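Local coordinates for nuclease-like protein (Chaetomium thermophilum, PDB 6GRB) that probably cuts branched DNA, resolving four-way Holliday junctions and nicking 5'-flaps, as a nuclease of the GEN1 family, at residues S182-E187 with V212-A217; D116-G119 with A123-A126; G391-Q396 with D434-D439. All blocks are in the same frame, centred on the assembly; numbering follows the deposited sequence.

Contact 1: S182-E187 with V212-A217; sequences SGLDRE and VACQAA
Leu184 sends both of its methyls against one side of the helix that holds Cys214 and Ala217. CD1 lies 3.7 Å from SG of Cys214, and the branch carbon CG follows at 4.0 Å from the same sulfur. The second methyl, CD2, meets CB of Ala217 at 3.9 Å, so the fork of the leucine straddles two helix positions three residues apart. A chi1 of -165° swings SG of Cys214 away from the backbone N and brings the sulfur to the leucine. The Leu184-Cys214 side is tight and buried, Leu184 also packing on Ile6 and Ile10 of helix 6-10; Ala217 marks the more open edge. Leu184 closes an ST turn, its N donating to Ser182 OG at 3.0 Å with a nearly straight angle of 170°, while Ser182 O is bonded to Lys218 NZ. The loose side follows in the chain, where Asp185, Arg186 and Glu187 are partly exposed and lie away from helix 210-226. Leu184 thus touches both that helix and, through Val192, helix 191-196, a pairing consistent with the helix-two-turn-helix (H2TH) DNA-binding element of FEN1-type nucleases.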
loop_
_atom_site.group_PDB
_atom_site.type_symbol
_atom_site.label_atom_id
_atom_site.label_comp_id
_atom_site.label_asym_id
_atom_site.label_seq_id
_atom_site.Cartn_x
_atom_site.Cartn_y
_atom_site.Cartn_z
ATOM N N SER A 182 -0.491 18.382 16.099
ATOM C CA SER A 182 0.832 18.802 15.654
ATOM C C SER A 182 0.756 20.022 14.744
ATOM O O SER A 182 1.661 20.867 14.757
ATOM C CB SER A 182 1.534 17.658 14.932
ATOM O OG SER A 182 0.978 17.460 13.640
ATOM N N GLY A 183 -0.314 20.135 13.957
ATOM C CA GLY A 183 -0.359 21.112 12.893
ATOM C C GLY A 183 0.567 20.844 11.724
ATOM O O GLY A 183 0.651 21.681 10.820
ATOM N N LEU A 184 1.255 19.704 11.692
ATOM C CA LEU A 184 2.280 19.470 10.683
ATOM C C LEU A 184 1.642 19.197 9.330
ATOM O O LEU A 184 0.904 18.224 9.167
ATOM C CB LEU A 184 3.185 18.311 11.090
ATOM C CG LEU A 184 4.319 18.697 12.040
ATOM C CD1 LEU A 184 4.963 17.448 12.645
ATOM C CD2 LEU A 184 5.351 19.578 11.329
ATOM N N ASP A 185 1.920 20.056 8.365
ATOM C CA ASP A 185 1.571 19.830 6.973
ATOM C C ASP A 185 2.849 19.595 6.195
ATOM O O ASP A 185 3.949 19.599 6.750
ATOM C CB ASP A 185 0.772 21.001 6.394
ATOM C CG ASP A 185 1.509 22.353 6.504
ATOM O OD1 ASP A 185 2.478 22.596 5.732
ATOM O OD2 ASP A 185 1.098 23.181 7.351
ATOM N N ARG A 186 2.688 19.403 4.893
ATOM C CA ARG A 186 3.812 19.044 4.037
ATOM C C ARG A 186 5.007 19.976 4.237
ATOM O O ARG A 186 6.152 19.517 4.357
ATOM C CB ARG A 186 3.360 19.038 2.573
ATOM C CG ARG A 186 4.447 18.586 1.648
ATOM C CD ARG A 186 3.979 18.440 0.216
ATOM N NE ARG A 186 5.095 18.059 -0.645
ATOM C CZ ARG A 186 5.024 17.959 -1.970
ATOM N NH1 ARG A 186 3.874 18.211 -2.589
ATOM N NH2 ARG A 186 6.102 17.602 -2.671
ATOM N N GLU A 187 4.766 21.292 4.287
ATOM C CA GLU A 187 5.879 22.220 4.478
ATOM C C GLU A 187 6.366 22.265 5.918
ATOM O O GLU A 187 7.515 22.647 6.149
ATOM C CB GLU A 187 5.513 23.641 4.038
ATOM C CG GLU A 187 4.693 23.719 2.786
ATOM C CD GLU A 187 3.217 23.767 3.115
ATOM O OE1 GLU A 187 2.808 24.736 3.801
ATOM O OE2 GLU A 187 2.478 22.826 2.729
ATOM N N VAL A 212 12.123 21.112 18.740
ATOM C CA VAL A 212 12.178 22.523 18.345
ATOM C C VAL A 212 12.006 22.718 16.839
ATOM O O VAL A 212 11.584 23.802 16.422
ATOM C CB VAL A 212 13.453 23.258 18.825
ATOM C CG1 VAL A 212 13.821 22.889 20.288
ATOM C CG2 VAL A 212 14.629 23.044 17.889
ATOM N N ALA A 213 12.271 21.704 16.006
ATOM C CA ALA A 213 11.890 21.819 14.598
ATOM C C ALA A 213 10.382 21.935 14.459
ATOM O O ALA A 213 9.876 22.638 13.576
ATOM C CB ALA A 213 12.393 20.621 13.793
ATOM N N CYS A 214 9.650 21.256 15.335
ATOM C CA CYS A 214 8.205 21.184 15.217
ATOM C C CYS A 214 7.537 22.455 15.717
ATOM O O CYS A 214 6.506 22.860 15.177
ATOM C CB CYS A 214 7.685 19.970 15.983
ATOM S SG CYS A 214 6.005 19.557 15.560
ATOM N N GLN A 215 8.084 23.083 16.759
ATOM C CA GLN A 215 7.517 24.349 17.193
ATOM C C GLN A 215 7.975 25.503 16.309
ATOM O O GLN A 215 7.317 26.551 16.287
ATOM C CB GLN A 215 7.820 24.602 18.688
ATOM C CG GLN A 215 9.242 24.313 19.163
ATOM C CD GLN A 215 9.327 23.842 20.618
ATOM O OE1 GLN A 215 8.386 23.254 21.156
ATOM N NE2 GLN A 215 10.471 24.078 21.246
ATOM N N ALA A 216 9.060 25.317 15.550
ATOM C CA ALA A 216 9.377 26.223 14.450
ATOM C C ALA A 216 8.355 26.091 13.324
ATOM O O ALA A 216 7.836 27.093 12.820
ATOM C CB ALA A 216 10.786 25.942 13.923
ATOM N N ALA A 217 8.071 24.853 12.905
ATOM C CA ALA A 217 7.029 24.616 11.909
ATOM C C ALA A 217 5.712 25.260 12.329
ATOM O O ALA A 217 5.056 25.939 11.530
ATOM C CB ALA A 217 6.847 23.115 11.688
#

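Contact 2: D116-G119 with A123-A126; sequences DAPG and AECA
Ala117 and Glu124 face each other, each directing its CB at the other segment. Their CB atoms stand 3.4 Å apart, a tight fit, and Ala117 CB also lies 3.6 Å from CG of Glu124, so the methyl sits alongside the first two carbons of the glutamate. Behind these side chains the backbones are close as well, with 5.9 Å between the CA atoms of Ala117 and Glu124. The glutamate leaves the helix with CG anti to its backbone N (chi1 168°) and then bends sharply (chi2 91°), which turns the carboxylate along the loop toward Pro118. The two side chains cross at about a right angle, with OE2 of Glu124 3.5 Å from Pro118 CD and the carboxyl carbon CD of Glu124 4.0 Å from that same ring atom. These are van der Waals approaches of an apolar ring carbon to a polar end whose bonds are made to other partners. OE1 is hydrogen-bonded to His115 NE2 and to Ser283 OG, two bonds that satisfy a buried oxygen and fix the rotation of the group. With an alanine here, His115 and Ser283 would probably lose their shared partner, and a gap would be likely where CG and the carboxylate lie against Ala117 and Pro118. In the fold, the contact closes the short turn by which strand 113-116, at one margin of the mixed sheet, passes into helix 121-130, the helix that also carries the metal-binding residue Glu122. The neighbouring strand 73-78 flanks the same spot, with Val77 touching Ala117, Glu124 and Cys125, and with Phe78 joined to Ala117 by backbone hydrogen bonding.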
loop_
_atom_site.group_PDB
_atom_site.type_symbol
_atom_site.label_atom_id
_atom_site.label_comp_id
_atom_site.label_asym_id
_atom_site.label_seq_id
_atom_site.Cartn_x
_atom_site.Cartn_y
_atom_site.Cartn_z
ATOM N N ASP A 116 8.427 1.493 -12.909
ATOM C CA ASP A 116 9.753 1.914 -12.467
ATOM C C ASP A 116 9.724 3.428 -12.326
ATOM O O ASP A 116 9.542 4.135 -13.314
ATOM C CB ASP A 116 10.829 1.457 -13.440
ATOM C CG ASP A 116 10.757 -0.040 -13.716
ATOM O OD1 ASP A 116 11.402 -0.824 -12.974
ATOM O OD2 ASP A 116 10.017 -0.446 -14.660
ATOM N N ALA A 117 9.847 3.918 -11.091
ATOM C CA ALA A 117 9.978 5.351 -10.866
ATOM C C ALA A 117 11.299 5.841 -11.454
ATOM O O ALA A 117 12.257 5.080 -11.554
ATOM C CB ALA A 117 9.929 5.670 -9.373
ATOM N N PRO A 118 11.385 7.107 -11.863
ATOM C CA PRO A 118 12.698 7.610 -12.304
ATOM C C PRO A 118 13.668 7.766 -11.149
ATOM O O PRO A 118 14.856 7.460 -11.307
ATOM C CB PRO A 118 12.362 8.951 -12.963
ATOM C CG PRO A 118 11.113 9.397 -12.259
ATOM C CD PRO A 118 10.333 8.136 -11.964
ATOM N N GLY A 119 13.196 8.222 -9.986
ATOM C CA GLY A 119 14.035 8.320 -8.811
ATOM C C GLY A 119 13.542 7.498 -7.639
ATOM O O GLY A 119 13.380 6.273 -7.729
ATOM N N ALA A 123 8.585 9.013 -3.600
ATOM C CA ALA A 123 8.166 10.255 -4.232
ATOM C C ALA A 123 7.234 9.978 -5.393
ATOM O O ALA A 123 6.308 10.756 -5.637
ATOM C CB ALA A 123 9.370 11.064 -4.697
ATOM N N GLU A 124 7.434 8.859 -6.088
ATOM C CA GLU A 124 6.645 8.589 -7.281
ATOM C C GLU A 124 5.268 8.045 -6.918
ATOM O O GLU A 124 4.266 8.476 -7.511
ATOM C CB GLU A 124 7.395 7.644 -8.198
ATOM C CG GLU A 124 6.576 7.090 -9.300
ATOM C CD GLU A 124 6.634 7.947 -10.552
ATOM O OE1 GLU A 124 6.080 7.519 -11.600
ATOM O OE2 GLU A 124 7.238 9.040 -10.492
ATOM N N CYS A 125 5.204 7.130 -5.933
ATOM C CA CYS A 125 3.922 6.693 -5.388
ATOM C C CYS A 125 3.052 7.893 -5.018
ATOM O O CYS A 125 1.883 7.983 -5.423
ATOM C CB CYS A 125 4.127 5.808 -4.159
ATOM S SG CYS A 125 4.841 4.172 -4.460
ATOM N N ALA A 126 3.613 8.817 -4.230
ATOM C CA ALA A 126 2.857 9.987 -3.793
ATOM C C ALA A 126 2.399 10.823 -4.985
ATOM O O ALA A 126 1.263 11.317 -5.018
ATOM C CB ALA A 126 3.706 10.824 -2.835
#

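Contact 3: G391-Q396 with D434-D439; sequences GLDPGQ and DPWQPD
The indole of Trp436 meets Asp393 at its edge: OD1 of Asp393 lies near the ring plane, 4.0 Å from CZ2, and the carboxylate is turned 77° from the indole, almost perpendicular to it. The extended first torsion of Asp393 (chi1 -171°) carries the carboxylate toward the six-membered part of the ring. Near the five-membered part, Pro394 CD comes obliquely to NE1 of Trp436 at 4.2 Å. Pro394 and Pro435 slide past each other in opposite directions and touch through their outermost ring carbons, Pro394 CG to Pro435 CG at 4.0 Å. Both segments belong to the Gen1 C-terminal domain, whose three-stranded antiparallel sheet and following helices are consistent with the chromodomain found in GEN1 relatives; they lie in the long connection from helix 386-390 to strand 439-444. Trp436 is set within a type I turn from Asp434 to Gln437, overlapping an Asx turn: its backbone N donates to Asp434 OD1 at 2.6 Å, from above the carboxylate plane. Beneath the proline pair, Ile323 and Ile326 of helix 318-340 touch both Pro394 and Pro435, burying them, whereas Trp436 stays largely exposed and rests on Ile385 and Ala387.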
loop_
_atom_site.group_PDB
_atom_site.type_symbol
_atom_site.label_atom_id
_atom_site.label_comp_id
_atom_site.label_asym_id
_atom_site.label_seq_id
_atom_site.Cartn_x
_atom_site.Cartn_y
_atom_site.Cartn_z
ATOM N N GLY A 391 -8.880 -24.091 -13.626
ATOM C CA GLY A 391 -8.700 -24.471 -15.008
ATOM C C GLY A 391 -7.572 -25.446 -15.264
ATOM O O GLY A 391 -7.478 -25.979 -16.380
ATOM N N LEU A 392 -6.728 -25.715 -14.276
ATOM C CA LEU A 392 -5.715 -26.745 -14.436
ATOM C C LEU A 392 -6.270 -28.108 -14.047
ATOM O O LEU A 392 -7.235 -28.227 -13.292
ATOM C CB LEU A 392 -4.464 -26.425 -13.611
ATOM C CG LEU A 392 -3.690 -25.313 -14.302
ATOM C CD1 LEU A 392 -2.436 -24.930 -13.559
ATOM C CD2 LEU A 392 -3.375 -25.746 -15.732
ATOM N N ASP A 393 -5.633 -29.144 -14.584
ATOM C CA ASP A 393 -6.043 -30.525 -14.404
ATOM C C ASP A 393 -4.919 -31.295 -13.712
ATOM O O ASP A 393 -3.810 -31.393 -14.269
ATOM C CB ASP A 393 -6.371 -31.122 -15.774
ATOM C CG ASP A 393 -7.007 -32.491 -15.687
ATOM O OD1 ASP A 393 -7.650 -32.812 -14.654
ATOM O OD2 ASP A 393 -6.861 -33.245 -16.669
ATOM N N PRO A 394 -5.130 -31.817 -12.496
ATOM C CA PRO A 394 -4.052 -32.564 -11.819
ATOM C C PRO A 394 -3.557 -33.802 -12.561
ATOM O O PRO A 394 -2.354 -34.093 -12.499
ATOM C CB PRO A 394 -4.693 -32.935 -10.474
ATOM C CG PRO A 394 -5.655 -31.840 -10.214
ATOM C CD PRO A 394 -6.212 -31.459 -11.563
ATOM N N GLY A 395 -4.436 -34.540 -13.250
ATOM C CA GLY A 395 -4.070 -35.787 -13.921
ATOM C C GLY A 395 -3.131 -35.637 -15.113
ATOM O O GLY A 395 -2.592 -36.647 -15.576
ATOM N N GLN A 396 -2.939 -34.421 -15.629
ATOM C CA GLN A 396 -1.969 -34.173 -16.693
ATOM C C GLN A 396 -0.548 -34.019 -16.158
ATOM O O GLN A 396 0.355 -33.616 -16.912
ATOM C CB GLN A 396 -2.370 -32.920 -17.487
ATOM C CG GLN A 396 -3.666 -33.104 -18.278
ATOM C CD GLN A 396 -3.854 -32.079 -19.399
ATOM O OE1 GLN A 396 -3.282 -30.974 -19.377
ATOM N NE2 GLN A 396 -4.665 -32.451 -20.396
ATOM N N ASP A 434 -9.176 -32.680 -2.074
ATOM C CA ASP A 434 -9.597 -32.968 -3.439
ATOM C C ASP A 434 -9.975 -31.659 -4.122
ATOM O O ASP A 434 -10.992 -31.050 -3.751
ATOM C CB ASP A 434 -10.779 -33.935 -3.447
ATOM C CG ASP A 434 -11.223 -34.346 -4.860
ATOM O OD1 ASP A 434 -10.896 -33.664 -5.866
ATOM O OD2 ASP A 434 -11.931 -35.378 -4.958
ATOM N N PRO A 435 -9.214 -31.198 -5.130
ATOM C CA PRO A 435 -9.621 -30.002 -5.893
ATOM C C PRO A 435 -10.970 -30.118 -6.606
ATOM O O PRO A 435 -11.466 -29.129 -7.153
ATOM C CB PRO A 435 -8.474 -29.827 -6.904
ATOM C CG PRO A 435 -7.672 -31.138 -6.861
ATOM C CD PRO A 435 -7.849 -31.649 -5.472
ATOM N N TRP A 436 -11.582 -31.302 -6.620
ATOM C CA TRP A 436 -12.867 -31.458 -7.300
ATOM C C TRP A 436 -14.070 -31.420 -6.362
ATOM O O TRP A 436 -15.180 -31.125 -6.819
ATOM C CB TRP A 436 -12.869 -32.748 -8.124
ATOM C CG TRP A 436 -11.876 -32.647 -9.234
ATOM C CD1 TRP A 436 -10.633 -33.214 -9.281
ATOM C CD2 TRP A 436 -12.014 -31.879 -10.440
ATOM N NE1 TRP A 436 -9.998 -32.867 -10.456
ATOM C CE2 TRP A 436 -10.826 -32.048 -11.182
ATOM C CE3 TRP A 436 -13.031 -31.067 -10.969
ATOM C CZ2 TRP A 436 -10.629 -31.445 -12.428
ATOM C CZ3 TRP A 436 -12.827 -30.459 -12.211
ATOM C CH2 TRP A 436 -11.636 -30.654 -12.922
ATOM N N GLN A 437 -13.857 -31.578 -5.072
ATOM C CA GLN A 437 -14.942 -31.457 -4.119
ATOM C C GLN A 437 -15.166 -29.973 -3.848
ATOM O O GLN A 437 -14.330 -29.151 -4.162
ATOM C CB GLN A 437 -14.585 -32.132 -2.801
ATOM C CG GLN A 437 -14.838 -33.627 -2.753
ATOM C CD GLN A 437 -15.855 -34.097 -3.772
ATOM O OE1 GLN A 437 -17.041 -33.795 -3.668
ATOM N NE2 GLN A 437 -15.398 -34.856 -4.752
ATOM N N PRO A 438 -16.312 -29.621 -3.274
ATOM C CA PRO A 438 -16.573 -28.208 -2.947
ATOM C C PRO A 438 -15.678 -27.685 -1.828
ATOM O O PRO A 438 -15.529 -28.324 -0.782
ATOM C CB PRO A 438 -18.047 -28.222 -2.523
ATOM C CG PRO A 438 -18.618 -29.388 -3.264
ATOM C CD PRO A 438 -17.546 -30.423 -3.255
ATOM N N ASP A 439 -15.097 -26.507 -2.052
ATOM C CA ASP A 439 -14.372 -25.737 -1.046
ATOM C C ASP A 439 -15.243 -24.560 -0.603
ATOM O O ASP A 439 -16.190 -24.176 -1.292
ATOM C CB ASP A 439 -13.033 -25.229 -1.606
ATOM C CG ASP A 439 -11.949 -25.056 -0.536
ATOM O OD1 ASP A 439 -12.254 -24.813 0.654
ATOM O OD2 ASP A 439 -10.763 -25.162 -0.905
#

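The contacts follow one another along the chain, contact 2 first, then contact 1, then contact 3. Contacts 1 and 2 belong to the nuclease part and lie nearest each other, centres about 25 Å and nearest atoms about 7 Å apart. Both lie back from the metal site: the side chain of Glu124 is about 11 Å from a bound magnesium ion, that of Leu184 about 12 Å from the side chain of the magnesium ligand Asp143. Contact 1 comes within about 4 Å of the DNA, nearest atoms, contact 2 within about 12 Å. Contact 3 is remote, about 29 Å from the DNA, with centres about 58 Å from contact 1 and about 42 Å from contact 2.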